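Putative hexulose 6 phosphate synthase (Salmonella typhimurium, PDB 3F4W) is of unestablished function but belongs to the HUMPS family of TIM-barrel proteins and pairs with a second copy of itself. Local coordinates at residues A[5-10]-A[16-21]; A[29-34]-A[41-46]; A[34-39]-A[56-61]. One frame throughout, in Å; residues are numbered along the deposited sequence.

Contact 1: residues A[5-10]-A[16-21]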
loop_
_atom_site.group_PDB
_atom_site.type_symbol
_atom_site.label_atom_id
_atom_site.label_comp_id
_atom_site.label_asym_id
_atom_site.label_seq_id
_atom_site.Cartn_x
_atom_site.Cartn_y
_atom_site.Cartn_z
ATOM N N LEU A 5 15.689 9.336 -5.358
ATOM C CA LEU A 5 15.003 9.377 -6.648
ATOM C C LEU A 5 13.866 8.360 -6.736
ATOM O O LEU A 5 14.101 7.151 -6.743
ATOM C CB LEU A 5 15.993 9.127 -7.786
ATOM C CG LEU A 5 15.392 9.025 -9.189
ATOM C CD1 LEU A 5 14.862 10.374 -9.652
ATOM C CD2 LEU A 5 16.420 8.497 -10.168
ATOM N N ALA A 6 12.635 8.853 -6.824
ATOM C CA ALA A 6 11.475 7.972 -6.947
ATOM C C ALA A 6 11.263 7.473 -8.378
ATOM O O ALA A 6 11.004 8.257 -9.289
ATOM C CB ALA A 6 10.214 8.672 -6.434
ATOM N N LEU A 7 11.381 6.161 -8.566
ATOM C CA LEU A 7 11.027 5.529 -9.830
ATOM C C LEU A 7 9.615 4.955 -9.724
ATOM O O LEU A 7 9.420 3.853 -9.214
ATOM C CB LEU A 7 12.022 4.422 -10.183
ATOM C CG LEU A 7 13.499 4.820 -10.237
ATOM C CD1 LEU A 7 14.357 3.610 -10.553
ATOM C CD2 LEU A 7 13.724 5.918 -11.263
ATOM N N ASP A 8 8.630 5.705 -10.202
ATOM C CA ASP A 8 7.234 5.333 -9.994
ATOM C C ASP A 8 6.603 4.569 -11.161
ATOM O O ASP A 8 6.100 3.459 -10.985
ATOM C CB ASP A 8 6.396 6.569 -9.654
ATOM C CG ASP A 8 6.601 7.042 -8.219
ATOM O OD1 ASP A 8 7.103 6.250 -7.392
ATOM O OD2 ASP A 8 6.255 8.206 -7.916
ATOM N N GLU A 9 6.632 5.161 -12.351
ATOM C CA GLU A 9 5.846 4.645 -13.466
ATOM C C GLU A 9 6.659 3.921 -14.538
ATOM O O GLU A 9 6.138 3.601 -15.608
ATOM C CB GLU A 9 5.027 5.779 -14.084
ATOM C CG GLU A 9 4.174 6.522 -13.061
ATOM C CD GLU A 9 3.280 7.575 -13.686
ATOM O OE1 GLU A 9 3.261 7.680 -14.930
ATOM O OE2 GLU A 9 2.595 8.299 -12.931
ATOM N N LEU A 10 7.927 3.649 -14.248
ATOM C CA LEU A 10 8.789 2.966 -15.206
ATOM C C LEU A 10 8.680 1.455 -15.058
ATOM O O LEU A 10 8.375 0.949 -13.980
ATOM C CB LEU A 10 10.250 3.386 -15.017
ATOM C CG LEU A 10 10.636 4.837 -15.303
ATOM C CD1 LEU A 10 12.140 5.019 -15.138
ATOM C CD2 LEU A 10 10.196 5.236 -16.703
ATOM N N MET A 16 16.280 0.357 -15.552
ATOM C CA MET A 16 17.681 -0.038 -15.658
ATOM C C MET A 16 18.429 0.865 -16.632
ATOM O O MET A 16 19.583 1.230 -16.397
ATOM C CB MET A 16 17.793 -1.500 -16.092
ATOM C CG MET A 16 17.171 -2.472 -15.107
ATOM S SD MET A 16 18.034 -2.509 -13.527
ATOM C CE MET A 16 19.269 -3.765 -13.836
ATOM N N VAL A 17 17.763 1.226 -17.723
ATOM C CA VAL A 17 18.342 2.133 -18.701
ATOM C C VAL A 17 18.404 3.560 -18.166
ATOM O O VAL A 17 19.414 4.249 -18.327
ATOM C CB VAL A 17 17.537 2.127 -20.008
ATOM C CG1 VAL A 17 17.895 3.337 -20.854
ATOM C CG2 VAL A 17 17.776 0.831 -20.768
ATOM N N PHE A 18 17.324 3.999 -17.525
ATOM C CA PHE A 18 17.231 5.371 -17.032
ATOM C C PHE A 18 18.243 5.679 -15.932
ATOM O O PHE A 18 18.818 6.765 -15.902
ATOM C CB PHE A 18 15.813 5.678 -16.536
ATOM C CG PHE A 18 15.627 7.101 -16.077
ATOM C CD1 PHE A 18 15.343 8.107 -16.987
ATOM C CD2 PHE A 18 15.736 7.431 -14.737
ATOM C CE1 PHE A 18 15.172 9.417 -16.569
ATOM C CE2 PHE A 18 15.569 8.738 -14.308
ATOM C CZ PHE A 18 15.289 9.734 -15.224
ATOM N N MET A 19 18.454 4.728 -15.027
ATOM C CA MET A 19 19.358 4.947 -13.901
ATOM C C MET A 19 20.786 5.268 -14.340
ATOM O O MET A 19 21.485 6.033 -13.677
ATOM C CB MET A 19 19.348 3.752 -12.943
ATOM C CG MET A 19 18.153 3.727 -11.992
ATOM S SD MET A 19 17.847 5.299 -11.153
ATOM C CE MET A 19 19.438 5.642 -10.402
ATOM N N ASP A 20 21.217 4.688 -15.454
ATOM C CA ASP A 20 22.562 4.945 -15.964
ATOM C C ASP A 20 22.775 6.425 -16.276
ATOM O O ASP A 20 23.908 6.903 -16.322
ATOM C CB ASP A 20 22.846 4.095 -17.203
ATOM C CG ASP A 20 23.136 2.650 -16.859
ATOM O OD1 ASP A 20 22.951 1.776 -17.735
ATOM O OD2 ASP A 20 23.544 2.389 -15.708
ATOM N N LYS A 21 21.680 7.148 -16.481
ATOM C CA LYS A 21 21.754 8.560 -16.829
ATOM C C LYS A 21 22.000 9.461 -15.621
ATOM O O LYS A 21 22.527 10.561 -15.766
ATOM C CB LYS A 21 20.465 9.009 -17.522
ATOM C CG LYS A 21 20.209 8.406 -18.890
ATOM C CD LYS A 21 18.987 9.073 -19.509
ATOM C CE LYS A 21 18.856 8.775 -20.991
ATOM N NZ LYS A 21 18.277 7.432 -21.230
#
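L5 and M19 meet tip to tip. The branch CD2 of L5 lies 3.6 Å from SD of M19. L7 crosses the same methionine at a slant and brings its CD1 to 3.9 Å from that sulfur. The sulfur of M19 thus touches two leucines of one strand. Its CB does not aim straight at the strand. Bends at chi2 (-49°) and chi3 (-54°) fold the chain over so that sulfur and methyl reach L5.

F18 works beside it. L5 CD2 sits at the edge of the ring, near the ring plane, 4.2 Å from CE2. L10 comes in at about a right angle to F18 and rests CD1 4.0 Å from F18 CB. L7 CD2 touches the ring obliquely. No hydrogen bond crosses the contact, which is apolar throughout.

A second shell places these groups. I190 of helix 188-191 packs on both L5 and F18. I29 of strand 28-31 touches L7 and M19. Strand 5-7 and helix 16-21 run nearly antiparallel, at 162°, with axes 11.2 Å apart. Strand 2-7, helix 12-22 and strand 28-31 form a beta-alpha-beta unit, the first of the TIM barrel.

Contact 2: residues A[29-34]-A[41-46]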
loop_
_atom_site.group_PDB
_atom_site.type_symbol
_atom_site.label_atom_id
_atom_site.label_comp_id
_atom_site.label_asym_id
_atom_site.label_seq_id
_atom_site.Cartn_x
_atom_site.Cartn_y
_atom_site.Cartn_z
ATOM N N ILE A 29 18.067 5.149 -4.372
ATOM C CA ILE A 29 17.186 4.771 -5.464
ATOM C C ILE A 29 15.888 4.236 -4.874
ATOM O O ILE A 29 15.894 3.261 -4.122
ATOM C CB ILE A 29 17.828 3.693 -6.357
ATOM C CG1 ILE A 29 19.211 4.152 -6.828
ATOM C CG2 ILE A 29 16.917 3.362 -7.535
ATOM C CD1 ILE A 29 19.918 3.154 -7.725
ATOM N N GLU A 30 14.777 4.883 -5.198
ATOM C CA GLU A 30 13.490 4.443 -4.684
ATOM C C GLU A 30 12.716 3.640 -5.727
ATOM O O GLU A 30 12.437 4.125 -6.821
ATOM C CB GLU A 30 12.643 5.631 -4.219
ATOM C CG GLU A 30 11.203 5.249 -3.891
ATOM C CD GLU A 30 10.311 6.447 -3.614
ATOM O OE1 GLU A 30 10.825 7.492 -3.169
ATOM O OE2 GLU A 30 9.087 6.337 -3.842
ATOM N N VAL A 31 12.377 2.404 -5.387
ATOM C CA VAL A 31 11.436 1.654 -6.205
ATOM C C VAL A 31 10.029 2.070 -5.784
ATOM O O VAL A 31 9.557 1.686 -4.713
ATOM C CB VAL A 31 11.633 0.137 -6.048
ATOM C CG1 VAL A 31 10.584 -0.630 -6.844
ATOM C CG2 VAL A 31 13.035 -0.252 -6.490
ATOM N N GLY A 32 9.378 2.876 -6.619
ATOM C CA GLY A 32 8.052 3.397 -6.324
ATOM C C GLY A 32 6.984 2.327 -6.192
ATOM O O GLY A 32 7.170 1.194 -6.635
ATOM N N THR A 33 5.854 2.686 -5.593
ATOM C CA THR A 33 4.810 1.705 -5.303
ATOM C C THR A 33 4.245 1.002 -6.541
ATOM O O THR A 33 4.135 -0.219 -6.556
ATOM C CB THR A 33 3.659 2.323 -4.491
ATOM O OG1 THR A 33 4.202 3.040 -3.379
ATOM C CG2 THR A 33 2.725 1.234 -3.985
ATOM N N PRO A 34 3.872 1.770 -7.577
ATOM C CA PRO A 34 3.353 1.139 -8.797
ATOM C C PRO A 34 4.416 0.268 -9.462
ATOM O O PRO A 34 4.099 -0.732 -10.108
ATOM C CB PRO A 34 3.017 2.334 -9.691
ATOM C CG PRO A 34 2.824 3.473 -8.755
ATOM C CD PRO A 34 3.786 3.239 -7.635
ATOM N N VAL A 41 9.165 -8.020 -6.164
ATOM C CA VAL A 41 10.442 -7.900 -5.471
ATOM C C VAL A 41 11.654 -8.017 -6.406
ATOM O O VAL A 41 12.756 -7.577 -6.074
ATOM C CB VAL A 41 10.529 -8.940 -4.331
ATOM C CG1 VAL A 41 11.923 -9.515 -4.224
ATOM C CG2 VAL A 41 10.076 -8.318 -3.018
ATOM N N ASN A 42 11.451 -8.597 -7.582
ATOM C CA ASN A 42 12.537 -8.699 -8.547
ATOM C C ASN A 42 13.122 -7.336 -8.916
ATOM O O ASN A 42 14.294 -7.234 -9.275
ATOM C CB ASN A 42 12.085 -9.430 -9.805
ATOM C CG ASN A 42 13.203 -9.581 -10.807
ATOM O OD1 ASN A 42 13.102 -9.119 -11.943
ATOM N ND2 ASN A 42 14.294 -10.202 -10.381
ATOM N N ALA A 43 12.301 -6.293 -8.835
ATOM C CA ALA A 43 12.764 -4.940 -9.126
ATOM C C ALA A 43 13.870 -4.525 -8.159
ATOM O O ALA A 43 14.890 -3.975 -8.570
ATOM C CB ALA A 43 11.609 -3.960 -9.067
ATOM N N ILE A 44 13.657 -4.790 -6.875
ATOM C CA ILE A 44 14.648 -4.502 -5.844
ATOM C C ILE A 44 15.924 -5.305 -6.068
ATOM O O ILE A 44 17.028 -4.769 -5.997
ATOM C CB ILE A 44 14.109 -4.829 -4.442
ATOM C CG1 ILE A 44 12.847 -4.014 -4.151
ATOM C CG2 ILE A 44 15.168 -4.560 -3.382
ATOM C CD1 ILE A 44 13.113 -2.539 -3.974
ATOM N N LYS A 45 15.764 -6.596 -6.338
ATOM C CA LYS A 45 16.902 -7.482 -6.546
ATOM C C LYS A 45 17.767 -7.009 -7.711
ATOM O O LYS A 45 18.988 -6.918 -7.593
ATOM C CB LYS A 45 16.421 -8.910 -6.801
ATOM C CG LYS A 45 15.650 -9.524 -5.641
ATOM C CD LYS A 45 15.101 -10.898 -6.000
ATOM C CE LYS A 45 14.633 -11.652 -4.763
ATOM N NZ LYS A 45 13.992 -12.955 -5.105
ATOM N N ALA A 46 17.118 -6.704 -8.830
ATOM C CA ALA A 46 17.816 -6.302 -10.046
ATOM C C ALA A 46 18.570 -4.987 -9.873
ATOM O O ALA A 46 19.714 -4.856 -10.301
ATOM C CB ALA A 46 16.833 -6.199 -11.203
#
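V31 meets A43 and I44 where a barrel strand of the TIM barrel faces its outer helix layer. Segment 29-34 enters as strand 28-31. I29 and E30 make backbone hydrogen bonds to the neighbouring strands, I29 to strand 55-62 and E30 to strand 2-7. E30 turns its CB away from helix 42-50.

V31 comes next and carries the contact from the strand side. Its CB points toward the helix, and its two methyls divide the work. CG1, anti to the backbone N (chi1 176°), lies 4.1 Å from CB of A43. CG2 turns to I44. The CA atoms of V31 and I44 are 7.0 Å apart. No hydrogen bond crosses here, and the packing is wholly apolar.

G32 follows the strand and takes the N-cap position of helix 33-39. P34, in that helix, packs on E69 of the second subunit.

On the other side, I44 also touches V56 and A58 of strand 55-62, so it bridges two neighbouring strands. It crosses V31 at a slant. Its CD1 stands 3.7 Å from V31 CB and only 3.4 Å from V31 CG2, tighter than usual for two carbons.

Contact 3: residues A[34-39]-A[56-61]; sequences PFLIRE and VLADAK
L36 lays its CD1 against A60 and A58. This packing is apolar, and one side chain of the helix supplies it. The CB of L36 points toward strand 56-61. CD1 is 3.7 Å from A60 CA and 4.0 Å from A60 CB. It is 4.3 Å from A58 CB. With chi1 at -101°, between the usual staggered values, CD1 comes to lie against the main chain near A60. The methyl also reaches the backbone between the two alanines, with CD1 3.9 Å from D59 C. With alanines at 58 and 60, the leucine methyl can probably come this near to the main chain. L73 of helix 66-75 packs on A58 and A60 too.

No hydrogen bond crosses the contact; the polar bonds run within the strand and to its neighbours. K61 NZ forms a salt bridge with D59 OD2 at 2.8 Å. The nitrogen comes from above the carboxylate plane, 36° out of it. The other oxygen, D59 OD1, is hydrogen-bonded to T82 OG1. Both oxygens of the carboxylate thus have partners, which fixes its rotation. T33 OG1 is hydrogen-bonded to both K61 NZ and D59 O.

The backbone adds a turn. D59 is the centre of an inverse gamma turn, closed by a weak bond from A60 N to A58 O (2.9 Å).

Helix 34-39 crosses the strand almost at a right angle, 89°, with axes 8.0 Å apart. The contact joins a short helix following one strand to the next strand of a TIM barrel.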
loop_
_atom_site.group_PDB
_atom_site.type_symbol
_atom_site.label_atom_id
_atom_site.label_comp_id
_atom_site.label_asym_id
_atom_site.label_seq_id
_atom_site.Cartn_x
_atom_site.Cartn_y
_atom_site.Cartn_z
ATOM N N PRO A 34 3.872 1.770 -7.577
ATOM C CA PRO A 34 3.353 1.139 -8.797
ATOM C C PRO A 34 4.416 0.268 -9.462
ATOM O O PRO A 34 4.099 -0.732 -10.108
ATOM C CB PRO A 34 3.017 2.334 -9.691
ATOM C CG PRO A 34 2.824 3.473 -8.755
ATOM C CD PRO A 34 3.786 3.239 -7.635
ATOM N N PHE A 35 5.673 0.658 -9.291
ATOM C CA PHE A 35 6.804 -0.081 -9.842
ATOM C C PHE A 35 6.910 -1.426 -9.125
ATOM O O PHE A 35 6.983 -2.480 -9.765
ATOM C CB PHE A 35 8.081 0.762 -9.688
ATOM C CG PHE A 35 9.299 0.187 -10.356
ATOM C CD1 PHE A 35 9.212 -0.914 -11.190
ATOM C CD2 PHE A 35 10.540 0.783 -10.172
ATOM C CE1 PHE A 35 10.345 -1.429 -11.807
ATOM C CE2 PHE A 35 11.673 0.277 -10.783
ATOM C CZ PHE A 35 11.576 -0.831 -11.603
ATOM N N LEU A 36 6.896 -1.387 -7.794
ATOM C CA LEU A 36 6.855 -2.601 -6.983
ATOM C C LEU A 36 5.684 -3.500 -7.363
ATOM O O LEU A 36 5.841 -4.707 -7.522
ATOM C CB LEU A 36 6.725 -2.254 -5.502
ATOM C CG LEU A 36 7.956 -2.309 -4.609
ATOM C CD1 LEU A 36 7.538 -2.021 -3.175
ATOM C CD2 LEU A 36 8.627 -3.668 -4.715
ATOM N N ILE A 37 4.499 -2.910 -7.474
ATOM C CA ILE A 37 3.300 -3.674 -7.798
ATOM C C ILE A 37 3.405 -4.284 -9.192
ATOM O O ILE A 37 2.947 -5.404 -9.435
ATOM C CB ILE A 37 2.044 -2.789 -7.718
ATOM C CG1 ILE A 37 1.841 -2.293 -6.283
ATOM C CG2 ILE A 37 0.826 -3.543 -8.216
ATOM C CD1 ILE A 37 1.715 -3.400 -5.260
ATOM N N ARG A 38 4.020 -3.540 -10.103
ATOM C CA ARG A 38 4.207 -3.991 -11.475
ATOM C C ARG A 38 5.123 -5.205 -11.540
ATOM O O ARG A 38 4.758 -6.250 -12.082
ATOM C CB ARG A 38 4.809 -2.856 -12.300
ATOM C CG ARG A 38 4.887 -3.109 -13.785
ATOM C CD ARG A 38 5.283 -1.822 -14.490
ATOM N NE ARG A 38 4.493 -1.614 -15.696
ATOM C CZ ARG A 38 4.106 -0.422 -16.133
ATOM N NH1 ARG A 38 4.429 0.672 -15.454
ATOM N NH2 ARG A 38 3.388 -0.326 -17.244
ATOM N N GLU A 39 6.311 -5.058 -10.966
ATOM C CA GLU A 39 7.404 -5.993 -11.189
ATOM C C GLU A 39 7.591 -6.985 -10.045
ATOM O O GLU A 39 8.137 -8.072 -10.236
ATOM C CB GLU A 39 8.703 -5.207 -11.417
ATOM C CG GLU A 39 9.947 -6.063 -11.581
ATOM C CD GLU A 39 9.895 -6.942 -12.814
ATOM O OE1 GLU A 39 9.184 -6.584 -13.779
ATOM O OE2 GLU A 39 10.575 -7.988 -12.818
ATOM N N VAL A 56 18.931 1.324 -1.667
ATOM C CA VAL A 56 17.668 1.086 -2.350
ATOM C C VAL A 56 16.523 1.174 -1.353
ATOM O O VAL A 56 16.560 0.545 -0.295
ATOM C CB VAL A 56 17.656 -0.286 -3.072
ATOM C CG1 VAL A 56 16.303 -0.546 -3.716
ATOM C CG2 VAL A 56 18.760 -0.347 -4.119
ATOM N N LEU A 57 15.523 1.981 -1.696
ATOM C CA LEU A 57 14.326 2.167 -0.883
ATOM C C LEU A 57 13.144 1.478 -1.567
ATOM O O LEU A 57 12.872 1.732 -2.736
ATOM C CB LEU A 57 14.052 3.673 -0.733
ATOM C CG LEU A 57 12.811 4.357 -0.120
ATOM C CD1 LEU A 57 11.508 3.612 -0.362
ATOM C CD2 LEU A 57 12.988 4.686 1.368
ATOM N N ALA A 58 12.451 0.601 -0.846
ATOM C CA ALA A 58 11.241 -0.022 -1.379
ATOM C C ALA A 58 10.012 0.717 -0.867
ATOM O O ALA A 58 9.688 0.646 0.321
ATOM C CB ALA A 58 11.179 -1.496 -0.983
ATOM N N ASP A 59 9.335 1.434 -1.758
ATOM C CA ASP A 59 8.185 2.239 -1.369
ATOM C C ASP A 59 6.914 1.398 -1.315
ATOM O O ASP A 59 5.977 1.614 -2.087
ATOM C CB ASP A 59 7.994 3.411 -2.326
ATOM C CG ASP A 59 7.056 4.461 -1.775
ATOM O OD1 ASP A 59 6.851 4.493 -0.543
ATOM O OD2 ASP A 59 6.524 5.256 -2.574
ATOM N N ALA A 60 6.893 0.438 -0.397
ATOM C CA ALA A 60 5.759 -0.470 -0.264
ATOM C C ALA A 60 4.525 0.211 0.328
ATOM O O ALA A 60 3.400 -0.238 0.108
ATOM C CB ALA A 60 6.154 -1.675 0.572
ATOM N N LYS A 61 4.735 1.299 1.067
ATOM C CA LYS A 61 3.638 1.975 1.762
ATOM C C LYS A 61 2.812 0.968 2.557
ATOM O O LYS A 61 1.583 0.911 2.438
ATOM C CB LYS A 61 2.744 2.734 0.776
ATOM C CG LYS A 61 3.328 4.046 0.274
ATOM C CD LYS A 61 2.307 4.803 -0.565
ATOM C CE LYS A 61 2.877 6.104 -1.106
ATOM N NZ LYS A 61 3.849 5.861 -2.203
#

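The three contacts follow one another around the first three neighbouring strands of the barrel, 2-7, 28-31 and 55-62. Contact 1 and contact 2 have centres about 10 Å apart. They are tied by probable backbone hydrogen bonds, L7 O to G32 N and L5 O to E30 N, each 2.8 Å. Contacts 2 and 3 lie closest, with centres about 5 Å apart. They share P34 and helix 33-39, and their segments alternate along the chain. A probable bond joins I29 O to L57 N at 2.8 Å. Contacts 1 and 3, about 12 Å apart between centres, meet by packing of F35 against L7 and L10, with L7 O 3.4 Å from F35 CB, and of D8 on P34 and E9 on R38. Contacts 2 and 3 both touch the second subunit.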